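Local coordinates for protein farnesyltransferase, putative (Trypanosoma cruzi, PDB 3WCA) that probably catalyses the magnesium-dependent condensation of two farnesyl diphosphate molecules to squalene, with NADPH or NADH as reductant, the first step towards lanosterol, at residues S179-V184 with P274-F279; N204-F209 with E248-M253; D256-V261 with D348-L353; S280-V285 with A313-Y318. The protein carries 1 engineered substitution. All blocks are in the same frame, centred on the assembly; numbering follows the deposited sequence.

Contact 1: residues S179-V184 with P274-F279; sequences SGLEDV and PSVFAF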
loop_
_atom_site.group_PDB
_atom_site.type_symbol
_atom_site.label_atom_id
_atom_site.label_comp_id
_atom_site.label_asym_id
_atom_site.label_seq_id
_atom_site.Cartn_x
_atom_site.Cartn_y
_atom_site.Cartn_z
ATOM N N SER A 179 -13.383 -17.252 -0.179
ATOM C CA SER A 179 -14.737 -16.846 -0.529
ATOM C C SER A 179 -15.327 -17.683 -1.654
ATOM O O SER A 179 -16.549 -17.766 -1.798
ATOM C CB SER A 179 -14.747 -15.388 -0.980
ATOM O OG SER A 179 -14.246 -15.277 -2.307
ATOM N N GLY A 180 -14.459 -18.273 -2.466
ATOM C CA GLY A 180 -14.920 -19.063 -3.589
ATOM C C GLY A 180 -14.932 -18.252 -4.877
ATOM O O GLY A 180 -14.916 -18.821 -5.977
ATOM N N LEU A 181 -14.946 -16.921 -4.744
ATOM C CA LEU A 181 -14.969 -16.018 -5.897
ATOM C C LEU A 181 -13.815 -16.246 -6.866
ATOM O O LEU A 181 -13.986 -16.093 -8.071
ATOM C CB LEU A 181 -14.978 -14.552 -5.436
ATOM C CG LEU A 181 -16.259 -14.053 -4.755
ATOM C CD1 LEU A 181 -16.123 -12.579 -4.401
ATOM C CD2 LEU A 181 -17.449 -14.266 -5.687
ATOM N N GLU A 182 -12.639 -16.593 -6.351
ATOM C CA GLU A 182 -11.492 -16.858 -7.224
ATOM C C GLU A 182 -11.081 -18.318 -7.036
ATOM O O GLU A 182 -11.424 -18.945 -6.035
ATOM C CB GLU A 182 -10.300 -15.952 -6.886
ATOM C CG GLU A 182 -10.498 -14.453 -7.136
ATOM C CD GLU A 182 -10.758 -14.096 -8.585
ATOM O OE1 GLU A 182 -10.207 -14.755 -9.485
ATOM O OE2 GLU A 182 -11.506 -13.129 -8.830
ATOM N N ASP A 183 -10.333 -18.854 -7.993
ATOM C CA ASP A 183 -9.898 -20.244 -7.925
ATOM C C ASP A 183 -8.799 -20.489 -6.885
ATOM O O ASP A 183 -7.910 -19.660 -6.699
ATOM C CB ASP A 183 -9.423 -20.695 -9.305
ATOM C CG ASP A 183 -8.970 -22.133 -9.318
ATOM O OD1 ASP A 183 -9.771 -23.016 -8.930
ATOM O OD2 ASP A 183 -7.813 -22.375 -9.717
ATOM N N VAL A 184 -8.864 -21.644 -6.224
ATOM C CA VAL A 184 -7.893 -22.018 -5.193
ATOM C C VAL A 184 -6.447 -21.931 -5.672
ATOM O O VAL A 184 -5.518 -21.827 -4.872
ATOM C CB VAL A 184 -8.136 -23.464 -4.688
ATOM C CG1 VAL A 184 -7.259 -23.743 -3.466
ATOM C CG2 VAL A 184 -9.608 -23.670 -4.358
ATOM N N PRO A 274 -15.352 -10.271 -11.535
ATOM C CA PRO A 274 -15.414 -8.827 -11.793
ATOM C C PRO A 274 -15.358 -7.902 -10.584
ATOM O O PRO A 274 -14.792 -6.823 -10.675
ATOM C CB PRO A 274 -16.700 -8.667 -12.617
ATOM C CG PRO A 274 -17.519 -9.896 -12.272
ATOM C CD PRO A 274 -16.472 -10.977 -12.186
ATOM N N SER A 275 -15.950 -8.300 -9.463
ATOM C CA SER A 275 -15.893 -7.463 -8.267
ATOM C C SER A 275 -14.470 -7.469 -7.724
ATOM O O SER A 275 -13.912 -6.417 -7.416
ATOM C CB SER A 275 -16.840 -7.978 -7.175
ATOM O OG SER A 275 -18.195 -7.763 -7.527
ATOM N N VAL A 276 -13.900 -8.667 -7.605
ATOM C CA VAL A 276 -12.550 -8.837 -7.099
ATOM C C VAL A 276 -11.597 -8.108 -8.030
ATOM O O VAL A 276 -10.686 -7.420 -7.581
ATOM C CB VAL A 276 -12.147 -10.341 -7.023
ATOM C CG1 VAL A 276 -10.638 -10.472 -6.741
ATOM C CG2 VAL A 276 -12.955 -11.053 -5.919
ATOM N N PHE A 277 -11.816 -8.242 -9.329
ATOM C CA PHE A 277 -10.950 -7.571 -10.276
ATOM C C PHE A 277 -10.960 -6.043 -10.143
ATOM O O PHE A 277 -9.898 -5.424 -10.063
ATOM C CB PHE A 277 -11.305 -7.953 -11.706
ATOM C CG PHE A 277 -10.477 -7.233 -12.730
ATOM C CD1 PHE A 277 -10.824 -5.946 -13.146
ATOM C CD2 PHE A 277 -9.306 -7.809 -13.216
ATOM C CE1 PHE A 277 -10.012 -5.234 -14.030
ATOM C CE2 PHE A 277 -8.483 -7.112 -14.099
ATOM C CZ PHE A 277 -8.837 -5.816 -14.508
ATOM N N ALA A 278 -12.139 -5.429 -10.118
ATOM C CA ALA A 278 -12.189 -3.970 -10.014
ATOM C C ALA A 278 -11.571 -3.475 -8.703
ATOM O O ALA A 278 -10.832 -2.488 -8.692
ATOM C CB ALA A 278 -13.635 -3.469 -10.151
ATOM N N PHE A 279 -11.876 -4.159 -7.601
ATOM C CA PHE A 279 -11.341 -3.796 -6.290
ATOM C C PHE A 279 -9.808 -3.874 -6.283
ATOM O O PHE A 279 -9.143 -3.044 -5.663
ATOM C CB PHE A 279 -11.900 -4.733 -5.208
ATOM C CG PHE A 279 -11.170 -4.645 -3.902
ATOM C CD1 PHE A 279 -11.424 -3.607 -3.005
ATOM C CD2 PHE A 279 -10.182 -5.577 -3.585
ATOM C CE1 PHE A 279 -10.699 -3.496 -1.809
ATOM C CE2 PHE A 279 -9.453 -5.477 -2.400
ATOM C CZ PHE A 279 -9.709 -4.437 -1.510
#
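Val276 meets Leu181 and Glu182 where the loop after helix 154-179 rests on the first turn of helix 274-294, in the all-helical fold of the squalene/phytoene synthases. It is an example of a loop-to-helix-start contact. Val276 gives up the largest area: CG2 takes Leu181 and CG1 lies mainly along Glu182. Leu181 CD1 lies 3.8 Å from Val276 CG2, the two side chains crossing at a slant. The other branch, CG1, anti to the backbone N (chi1 169°), runs against the stem of Glu182, with Glu182 CG 4.0 Å from Val276 CG1.

Glu182 reaches this place by a bend at chi2 (-62°), which brings the carboxylate up to the valine, the two side chains approaching from opposite directions. The acid is buried, yet its oxygens are satisfied beyond the two segments. OE1 accepts from the backbone N of Arg272 and OE2 from that of Asp273, so two main-chain amides just ahead of the helix grip the group and fix its rotation. Arg272 also donates through NE to Leu181 O, which ties the loop to the same connection. Ser179 OG accepts from Leu181 N, an ST turn, and Gly180 is the first residue past helix 154-179 to leave helical angles, with positive phi. With both oxygens held by amides, Glu182 OE2 comes to rest 3.4 Å from Val276 CB.

Contact 2: residues N204-F209 with E248-M253; sequences NIIRDF and ECLNAM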
loop_
_atom_site.group_PDB
_atom_site.type_symbol
_atom_site.label_atom_id
_atom_site.label_comp_id
_atom_site.label_asym_id
_atom_site.label_seq_id
_atom_site.Cartn_x
_atom_site.Cartn_y
_atom_site.Cartn_z
ATOM N N ASN A 204 3.456 5.187 -2.798
ATOM C CA ASN A 204 3.072 6.145 -1.778
ATOM C C ASN A 204 4.302 6.666 -1.047
ATOM O O ASN A 204 4.397 7.851 -0.779
ATOM C CB ASN A 204 2.084 5.534 -0.782
ATOM C CG ASN A 204 0.715 5.259 -1.406
ATOM O OD1 ASN A 204 0.382 5.782 -2.471
ATOM N ND2 ASN A 204 -0.083 4.443 -0.734
ATOM N N ILE A 205 5.243 5.784 -0.721
ATOM C CA ILE A 205 6.457 6.208 -0.022
ATOM C C ILE A 205 7.211 7.251 -0.858
ATOM O O ILE A 205 7.756 8.231 -0.322
ATOM C CB ILE A 205 7.372 4.984 0.293
ATOM C CG1 ILE A 205 6.860 4.282 1.555
ATOM C CG2 ILE A 205 8.830 5.430 0.495
ATOM C CD1 ILE A 205 7.564 2.958 1.875
ATOM N N ILE A 206 7.225 7.045 -2.173
ATOM C CA ILE A 206 7.883 7.970 -3.077
ATOM C C ILE A 206 7.142 9.309 -3.107
ATOM O O ILE A 206 7.763 10.370 -2.968
ATOM C CB ILE A 206 7.938 7.409 -4.512
ATOM C CG1 ILE A 206 8.880 6.210 -4.565
ATOM C CG2 ILE A 206 8.384 8.494 -5.482
ATOM C CD1 ILE A 206 8.921 5.513 -5.917
ATOM N N ARG A 207 5.823 9.254 -3.285
ATOM C CA ARG A 207 4.995 10.461 -3.351
ATOM C C ARG A 207 5.003 11.273 -2.064
ATOM O O ARG A 207 4.995 12.505 -2.112
ATOM C CB ARG A 207 3.526 10.113 -3.681
ATOM C CG ARG A 207 2.575 11.348 -3.713
ATOM C CD ARG A 207 1.099 10.986 -3.409
ATOM N NE ARG A 207 0.963 10.308 -2.117
ATOM C CZ ARG A 207 -0.067 9.530 -1.777
ATOM N NH1 ARG A 207 -1.064 9.340 -2.639
ATOM N NH2 ARG A 207 -0.089 8.913 -0.591
ATOM N N ASP A 208 5.010 10.590 -0.921
ATOM C CA ASP A 208 4.959 11.268 0.374
ATOM C C ASP A 208 6.293 11.639 1.017
ATOM O O ASP A 208 6.333 11.974 2.198
ATOM C CB ASP A 208 4.146 10.430 1.376
ATOM C CG ASP A 208 2.712 10.187 0.915
ATOM O OD1 ASP A 208 2.190 11.010 0.137
ATOM O OD2 ASP A 208 2.105 9.175 1.342
ATOM N N PHE A 209 7.380 11.593 0.252
ATOM C CA PHE A 209 8.691 11.935 0.800
ATOM C C PHE A 209 8.733 13.225 1.620
ATOM O O PHE A 209 9.127 13.208 2.783
ATOM C CB PHE A 209 9.732 12.048 -0.314
ATOM C CG PHE A 209 11.086 12.515 0.171
ATOM C CD1 PHE A 209 11.988 11.621 0.731
ATOM C CD2 PHE A 209 11.438 13.860 0.100
ATOM C CE1 PHE A 209 13.215 12.057 1.210
ATOM C CE2 PHE A 209 12.673 14.302 0.582
ATOM C CZ PHE A 209 13.556 13.399 1.135
ATOM N N GLU A 248 17.525 12.882 -9.254
ATOM C CA GLU A 248 18.171 11.651 -9.707
ATOM C C GLU A 248 17.869 10.509 -8.741
ATOM O O GLU A 248 17.728 9.356 -9.147
ATOM C CB GLU A 248 19.694 11.836 -9.815
ATOM C CG GLU A 248 20.133 12.739 -10.973
ATOM C CD GLU A 248 21.653 12.860 -11.115
ATOM O OE1 GLU A 248 22.091 13.536 -12.074
ATOM O OE2 GLU A 248 22.404 12.296 -10.284
ATOM N N CYS A 249 17.791 10.829 -7.458
ATOM C CA CYS A 249 17.498 9.815 -6.459
ATOM C C CYS A 249 16.004 9.460 -6.567
ATOM O O CYS A 249 15.631 8.294 -6.494
ATOM C CB CYS A 249 17.831 10.339 -5.067
ATOM S SG CYS A 249 17.437 9.170 -3.765
ATOM N N LEU A 250 15.160 10.476 -6.739
ATOM C CA LEU A 250 13.726 10.269 -6.915
ATOM C C LEU A 250 13.540 9.323 -8.095
ATOM O O LEU A 250 12.748 8.375 -8.028
ATOM C CB LEU A 250 13.018 11.591 -7.218
ATOM C CG LEU A 250 11.642 11.520 -7.914
ATOM C CD1 LEU A 250 10.675 10.715 -7.056
ATOM C CD2 LEU A 250 11.089 12.938 -8.144
ATOM N N ASN A 251 14.286 9.562 -9.173
ATOM C CA ASN A 251 14.165 8.706 -10.349
ATOM C C ASN A 251 14.631 7.280 -10.098
ATOM O O ASN A 251 14.103 6.340 -10.688
ATOM C CB ASN A 251 14.917 9.310 -11.542
ATOM C CG ASN A 251 14.228 10.540 -12.079
ATOM O OD1 ASN A 251 13.053 10.776 -11.777
ATOM N ND2 ASN A 251 14.943 11.335 -12.875
ATOM N N ALA A 252 15.612 7.119 -9.219
ATOM C CA ALA A 252 16.118 5.787 -8.890
ATOM C C ALA A 252 15.070 5.067 -8.053
ATOM O O ALA A 252 14.966 3.843 -8.089
ATOM C CB ALA A 252 17.432 5.885 -8.107
ATOM N N MET A 253 14.292 5.823 -7.293
ATOM C CA MET A 253 13.259 5.197 -6.481
ATOM C C MET A 253 12.176 4.669 -7.417
ATOM O O MET A 253 11.710 3.536 -7.270
ATOM C CB MET A 253 12.676 6.201 -5.498
ATOM C CG MET A 253 13.647 6.604 -4.395
ATOM S SD MET A 253 14.000 5.299 -3.174
ATOM C CE MET A 253 12.382 5.091 -2.427
#
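Ile206, near the end of helix 191-207, fits between Leu250 and Met253 of helix 243-258, an apolar helix-to-helix seam of the squalene/phytoene synthase fold. Its two branches divide the work. CG2 is anti to the backbone N and meets Leu250 CD1 at 3.6 Å, the side chains lying nearly perpendicular. The longer branch extends straight (chi2 175°), putting CD1 beside the Met253 backbone, 3.8 Å from Met253 CB. Here the isoleucine and the methionine run alongside one another, pointing opposite ways.

Met253 touches with its CB, while its side chain, bent at chi2 and chi3, also touches Tyr157, Trp222 and Ile226. Leu250 starts off to one side, and its CD1 closes in on Ile206. Leu291 and Val294 of helix 274-294 add further packing on Ile206.

Arg207 leaves the seam, pointing away from helix 243-258, and grips its neighbour Asp208 side-on with NE and NH2 in a salt bridge. Asn204, which touches the bound thiodiphosphate substrate analogue, lays its OD1 over one face of the guanidinium, toward the rim. The straighter of the two main bonds, Arg207 NH2 to Asp208 OD2 at 2.9 Å and 177°, lies in the guanidinium plane and meets the oxygen on its syn side, somewhat out of the carboxylate plane.

Contact 3: residues D256-V261 with D348-L353; sequences DALVHV and DRIEHL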
loop_
_atom_site.group_PDB
_atom_site.type_symbol
_atom_site.label_atom_id
_atom_site.label_comp_id
_atom_site.label_asym_id
_atom_site.label_seq_id
_atom_site.Cartn_x
_atom_site.Cartn_y
_atom_site.Cartn_z
ATOM N N ASP A 256 13.066 1.589 -9.037
ATOM C CA ASP A 256 12.928 0.472 -8.121
ATOM C C ASP A 256 11.474 -0.022 -8.050
ATOM O O ASP A 256 11.217 -1.226 -7.994
ATOM C CB ASP A 256 13.407 0.873 -6.741
ATOM C CG ASP A 256 13.205 -0.224 -5.727
ATOM O OD1 ASP A 256 13.953 -1.219 -5.790
ATOM O OD2 ASP A 256 12.292 -0.095 -4.878
ATOM N N ALA A 257 10.517 0.900 -8.078
ATOM C CA ALA A 257 9.105 0.507 -8.008
ATOM C C ALA A 257 8.623 -0.162 -9.288
ATOM O O ALA A 257 7.770 -1.036 -9.251
ATOM C CB ALA A 257 8.232 1.724 -7.701
ATOM N N LEU A 258 9.178 0.248 -10.422
ATOM C CA LEU A 258 8.776 -0.302 -11.704
ATOM C C LEU A 258 9.031 -1.793 -11.823
ATOM O O LEU A 258 8.420 -2.463 -12.653
ATOM C CB LEU A 258 9.486 0.437 -12.836
ATOM C CG LEU A 258 8.891 1.810 -13.138
ATOM C CD1 LEU A 258 9.726 2.527 -14.202
ATOM C CD2 LEU A 258 7.456 1.611 -13.617
ATOM N N VAL A 259 9.943 -2.302 -11.002
ATOM C CA VAL A 259 10.281 -3.728 -10.988
ATOM C C VAL A 259 9.024 -4.572 -10.764
ATOM O O VAL A 259 8.892 -5.668 -11.304
ATOM C CB VAL A 259 11.295 -4.064 -9.835
ATOM C CG1 VAL A 259 11.481 -5.564 -9.715
ATOM C CG2 VAL A 259 12.651 -3.411 -10.101
ATOM N N HIS A 260 8.091 -4.041 -9.983
ATOM C CA HIS A 260 6.875 -4.766 -9.641
ATOM C C HIS A 260 5.746 -4.814 -10.655
ATOM O O HIS A 260 4.880 -5.675 -10.557
ATOM C CB HIS A 260 6.329 -4.201 -8.344
ATOM C CG HIS A 260 7.341 -4.158 -7.248
ATOM N ND1 HIS A 260 7.833 -5.297 -6.649
ATOM C CD2 HIS A 260 7.985 -3.116 -6.671
ATOM C CE1 HIS A 260 8.739 -4.956 -5.750
ATOM N NE2 HIS A 260 8.849 -3.641 -5.744
ATOM N N VAL A 261 5.769 -3.916 -11.632
ATOM C CA VAL A 261 4.692 -3.818 -12.610
ATOM C C VAL A 261 4.396 -5.059 -13.444
ATOM O O VAL A 261 3.232 -5.424 -13.616
ATOM C CB VAL A 261 4.907 -2.575 -13.509
ATOM C CG1 VAL A 261 3.811 -2.462 -14.574
ATOM C CG2 VAL A 261 4.894 -1.331 -12.630
ATOM N N ASP A 348 18.669 4.913 -19.168
ATOM C CA ASP A 348 19.053 3.538 -19.462
ATOM C C ASP A 348 18.264 2.552 -18.608
ATOM O O ASP A 348 17.604 1.650 -19.125
ATOM C CB ASP A 348 20.553 3.348 -19.204
ATOM C CG ASP A 348 21.414 3.890 -20.328
ATOM O OD1 ASP A 348 21.112 4.991 -20.839
ATOM O OD2 ASP A 348 22.398 3.212 -20.693
ATOM N N ARG A 349 18.345 2.738 -17.293
ATOM C CA ARG A 349 17.666 1.868 -16.346
ATOM C C ARG A 349 16.145 1.945 -16.450
ATOM O O ARG A 349 15.451 0.949 -16.252
ATOM C CB ARG A 349 18.105 2.208 -14.916
ATOM C CG ARG A 349 17.504 1.303 -13.848
ATOM C CD ARG A 349 18.101 -0.095 -13.883
ATOM N NE ARG A 349 17.200 -1.088 -13.299
ATOM C CZ ARG A 349 17.506 -2.371 -13.135
ATOM N NH1 ARG A 349 18.698 -2.824 -13.504
ATOM N NH2 ARG A 349 16.615 -3.206 -12.617
ATOM N N ILE A 350 15.617 3.120 -16.764
ATOM C CA ILE A 350 14.171 3.259 -16.863
ATOM C C ILE A 350 13.625 2.634 -18.135
ATOM O O ILE A 350 12.564 2.013 -18.119
ATOM C CB ILE A 350 13.747 4.746 -16.807
ATOM C CG1 ILE A 350 14.069 5.319 -15.426
ATOM C CG2 ILE A 350 12.264 4.890 -17.111
ATOM C CD1 ILE A 350 13.343 4.632 -14.283
ATOM N N GLU A 351 14.362 2.780 -19.230
ATOM C CA GLU A 351 13.916 2.254 -20.509
ATOM C C GLU A 351 13.615 0.759 -20.544
ATOM O O GLU A 351 12.557 0.363 -21.028
ATOM C CB GLU A 351 14.917 2.608 -21.614
ATOM C CG GLU A 351 14.491 2.105 -22.989
ATOM C CD GLU A 351 15.301 2.700 -24.126
ATOM O OE1 GLU A 351 15.067 2.300 -25.289
ATOM O OE2 GLU A 351 16.165 3.567 -23.861
ATOM N N HIS A 352 14.522 -0.077 -20.049
ATOM C CA HIS A 352 14.259 -1.513 -20.078
ATOM C C HIS A 352 13.154 -1.871 -19.096
ATOM O O HIS A 352 12.449 -2.857 -19.286
ATOM C CB HIS A 352 15.517 -2.323 -19.755
ATOM C CG HIS A 352 15.871 -2.342 -18.303
ATOM N ND1 HIS A 352 15.862 -3.496 -17.549
ATOM C CD2 HIS A 352 16.231 -1.345 -17.461
ATOM C CE1 HIS A 352 16.199 -3.209 -16.304
ATOM N NE2 HIS A 352 16.428 -1.910 -16.223
ATOM N N LEU A 353 13.002 -1.076 -18.046
ATOM C CA LEU A 353 11.951 -1.337 -17.072
ATOM C C LEU A 353 10.594 -1.010 -17.682
ATOM O O LEU A 353 9.609 -1.697 -17.417
ATOM C CB LEU A 353 12.185 -0.515 -15.811
ATOM C CG LEU A 353 13.348 -1.023 -14.958
ATOM C CD1 LEU A 353 13.706 0.006 -13.912
ATOM C CD2 LEU A 353 12.959 -2.337 -14.314
HETATM O O HOH W 1 9.085 -3.201 -15.147
#
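Leu258 and Leu353 face each other in a contact of helix 243-258, near its end, with the last helix, 347-362, of this all-alpha squalene/phytoene synthase fold. Both point their CB atoms inward, and Leu258 CB lies 4.1 Å from Leu353 CB. Beyond this pair Leu258 stretches out, chi2 175°, so that its CD1 meets Ile350 CD1 at 4.2 Å, one side chain set crosswise to the other. Val259 stands at the margin, where its CG2 comes to 4.4 Å from Leu353 CD2. These separations describe ordinary apolar packing with a modest overlap.

The next shell is polar and involves the backbone. A type I turn from Leu258 to Val261 leads into helix 261-269. At this change of course a water links the two segments, donating to both Leu258 O and Leu353 O.

Farther out, Leu291 of helix 274-294 packs on Leu258, while Ala255, one turn earlier on helix 243-258, touches Ile350 and Leu353. In addition, Asp256, on the helix, forms a salt bridge with Lys202, and His260, in the turn, hydrogen-bonds to His195 and Lys202. These bonds link the turn region to helix 191-207, which carries both partners. The bridging water itself is held closely, 2.7 Å from Leu258 O and 2.8 Å from Leu353 O.

Contact 4: residues S280-V285 with A313-Y318; sequences SAIPQV and ARIFHY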
loop_
_atom_site.group_PDB
_atom_site.type_symbol
_atom_site.label_atom_id
_atom_site.label_comp_id
_atom_site.label_asym_id
_atom_site.label_seq_id
_atom_site.Cartn_x
_atom_site.Cartn_y
_atom_site.Cartn_z
ATOM N N SER A 280 -9.265 -4.873 -6.980
ATOM C CA SER A 280 -7.818 -5.100 -7.065
ATOM C C SER A 280 -7.076 -4.213 -8.070
ATOM O O SER A 280 -5.940 -3.790 -7.830
ATOM C CB SER A 280 -7.545 -6.570 -7.417
ATOM O OG SER A 280 -8.027 -7.447 -6.398
ATOM N N ALA A 281 -7.738 -3.921 -9.182
ATOM C CA ALA A 281 -7.159 -3.132 -10.264
ATOM C C ALA A 281 -7.075 -1.632 -10.050
ATOM O O ALA A 281 -6.057 -1.019 -10.356
ATOM C CB ALA A 281 -7.924 -3.402 -11.548
ATOM N N ILE A 282 -8.149 -1.046 -9.540
ATOM C CA ILE A 282 -8.206 0.393 -9.348
ATOM C C ILE A 282 -7.031 1.000 -8.599
ATOM O O ILE A 282 -6.447 1.969 -9.061
ATOM C CB ILE A 282 -9.548 0.784 -8.697
ATOM C CG1 ILE A 282 -10.665 0.583 -9.736
ATOM C CG2 ILE A 282 -9.506 2.220 -8.165
ATOM C CD1 ILE A 282 -12.082 0.729 -9.179
ATOM N N PRO A 283 -6.665 0.443 -7.437
ATOM C CA PRO A 283 -5.531 1.021 -6.716
ATOM C C PRO A 283 -4.231 0.896 -7.521
ATOM O O PRO A 283 -3.382 1.790 -7.482
ATOM C CB PRO A 283 -5.503 0.207 -5.421
ATOM C CG PRO A 283 -6.983 -0.170 -5.230
ATOM C CD PRO A 283 -7.313 -0.608 -6.634
ATOM N N GLN A 284 -4.076 -0.202 -8.255
ATOM C CA GLN A 284 -2.877 -0.389 -9.055
ATOM C C GLN A 284 -2.819 0.650 -10.177
ATOM O O GLN A 284 -1.777 1.258 -10.408
ATOM C CB GLN A 284 -2.825 -1.801 -9.659
ATOM C CG GLN A 284 -2.764 -2.954 -8.640
ATOM C CD GLN A 284 -1.555 -2.879 -7.730
ATOM O OE1 GLN A 284 -0.471 -2.468 -8.153
ATOM N NE2 GLN A 284 -1.728 -3.282 -6.479
ATOM N N VAL A 285 -3.927 0.857 -10.879
ATOM C CA VAL A 285 -3.926 1.843 -11.956
ATOM C C VAL A 285 -3.655 3.251 -11.391
ATOM O O VAL A 285 -2.954 4.051 -12.007
ATOM C CB VAL A 285 -5.257 1.824 -12.723
ATOM C CG1 VAL A 285 -5.278 2.935 -13.762
ATOM C CG2 VAL A 285 -5.439 0.468 -13.395
ATOM N N ALA A 313 -11.802 9.659 -11.519
ATOM C CA ALA A 313 -13.131 9.183 -11.898
ATOM C C ALA A 313 -13.022 8.277 -13.112
ATOM O O ALA A 313 -13.661 7.226 -13.169
ATOM C CB ALA A 313 -14.063 10.371 -12.200
ATOM N N ARG A 314 -12.189 8.664 -14.072
ATOM C CA ARG A 314 -12.023 7.873 -15.281
ATOM C C ARG A 314 -11.439 6.510 -14.953
ATOM O O ARG A 314 -11.867 5.493 -15.506
ATOM C CB ARG A 314 -11.116 8.597 -16.272
ATOM C CG ARG A 314 -11.036 7.951 -17.656
ATOM C CD ARG A 314 -9.969 8.631 -18.523
ATOM N NE ARG A 314 -10.149 10.078 -18.547
ATOM C CZ ARG A 314 -9.215 10.967 -18.204
ATOM N NH1 ARG A 314 -8.006 10.572 -17.803
ATOM N NH2 ARG A 314 -9.493 12.262 -18.259
ATOM N N ILE A 315 -10.449 6.488 -14.065
ATOM C CA ILE A 315 -9.819 5.227 -13.678
ATOM C C ILE A 315 -10.853 4.321 -12.989
ATOM O O ILE A 315 -10.949 3.134 -13.284
ATOM C CB ILE A 315 -8.616 5.477 -12.737
ATOM C CG1 ILE A 315 -7.459 6.078 -13.548
ATOM C CG2 ILE A 315 -8.223 4.164 -12.015
ATOM C CD1 ILE A 315 -6.277 6.575 -12.722
ATOM N N PHE A 316 -11.629 4.889 -12.080
ATOM C CA PHE A 316 -12.652 4.114 -11.408
ATOM C C PHE A 316 -13.679 3.568 -12.399
ATOM O O PHE A 316 -14.179 2.444 -12.247
ATOM C CB PHE A 316 -13.370 4.963 -10.364
ATOM C CG PHE A 316 -12.792 4.842 -8.988
ATOM C CD1 PHE A 316 -11.638 5.538 -8.635
ATOM C CD2 PHE A 316 -13.400 4.024 -8.040
ATOM C CE1 PHE A 316 -11.096 5.425 -7.349
ATOM C CE2 PHE A 316 -12.870 3.902 -6.760
ATOM C CZ PHE A 316 -11.714 4.607 -6.414
ATOM N N HIS A 317 -13.970 4.350 -13.428
ATOM C CA HIS A 317 -14.957 3.945 -14.406
ATOM C C HIS A 317 -14.584 2.791 -15.315
ATOM O O HIS A 317 -15.394 1.887 -15.523
ATOM C CB HIS A 317 -15.364 5.122 -15.293
ATOM C CG HIS A 317 -16.375 4.745 -16.328
ATOM N ND1 HIS A 317 -17.712 4.574 -16.031
ATOM C CD2 HIS A 317 -16.230 4.382 -17.625
ATOM C CE1 HIS A 317 -18.343 4.119 -17.098
ATOM N NE2 HIS A 317 -17.466 3.992 -18.079
ATOM N N TYR A 318 -13.375 2.817 -15.859
ATOM C CA TYR A 318 -12.946 1.786 -16.795
ATOM C C TYR A 318 -12.215 0.559 -16.274
ATOM O O TYR A 318 -12.132 -0.439 -16.986
ATOM C CB TYR A 318 -12.102 2.419 -17.901
ATOM C CG TYR A 318 -12.893 3.276 -18.860
ATOM C CD1 TYR A 318 -13.612 2.702 -19.908
ATOM C CD2 TYR A 318 -12.936 4.662 -18.712
ATOM C CE1 TYR A 318 -14.355 3.489 -20.787
ATOM C CE2 TYR A 318 -13.673 5.458 -19.580
ATOM C CZ TYR A 318 -14.381 4.866 -20.616
ATOM O OH TYR A 318 -15.113 5.657 -21.482
#
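The ring of Phe316 takes Ile282 over one face, where helices 274-294 and 309-318 pack in the all-helical squalene/phytoene synthase fold; within the second segment, His317 CD2 lies over the centre of one face of the Tyr318 ring. The CG2 methyl of Ile282 stands 3.7 Å from the Phe316 ring centroid and 16° off the ring normal, which makes the approach a CH-pi contact. The CD1 methyl, at the end of the longer branch, reaches the same ring near its rim, 3.7 Å from Phe316 CD2, so the isoleucine lies across the aromatic with both of its methyls engaged. Phe316 starts out pointing away from helix 274-294, and chi1 of -94°, well off a staggered value, helps swing the ring back over Ile282. Val44 and Val45 of helix 40-45 also touch Phe316, adding a third helix to this corner.

One turn along, at Val285, the interface becomes purely aliphatic. Val285 and Ile315 pass side by side, headed in opposing senses, with Val285 CG1 at 3.6 Å from Ile315 CG2. The axes of 280-285 and 313-318 approach to 9.4 Å at an angle of 148°, roughly antiparallel. Helix 274-294 is kinked within this segment, since Pro283 has no N-H to offer the preceding turn. Helix 322-338 backs the seam through Thr325 and Leu329 on Val285 and Tyr332 on Ile315.

All the side-chain contacts across this pair are apolar. Cohesion therefore rests on dispersion and the exclusion of water, with the methyl-to-ring contact supplying the one directional element.

Overall arrangement
Read from the N terminus, the first segments of contacts 1 and 2 come near the middle of the chain, at the end of helix 154-179 and of helix 191-207. Contact 2 closes first, on helix 243-258, and is nested inside the loop that contact 1 closes at helix 274-294. Contact 3 opens within that loop but closes only on helix 347-362, so contacts 1 and 3 cross. Contact 4 follows contact 1 directly along helix 274-294, and its short loop to helix 309-318 nests inside contact 3. Contacts 2 and 3 touch and share helix 243-258, whereas contacts 1 and 2 lie on opposite sides of the chain's centre, about 32 Å apart between centres.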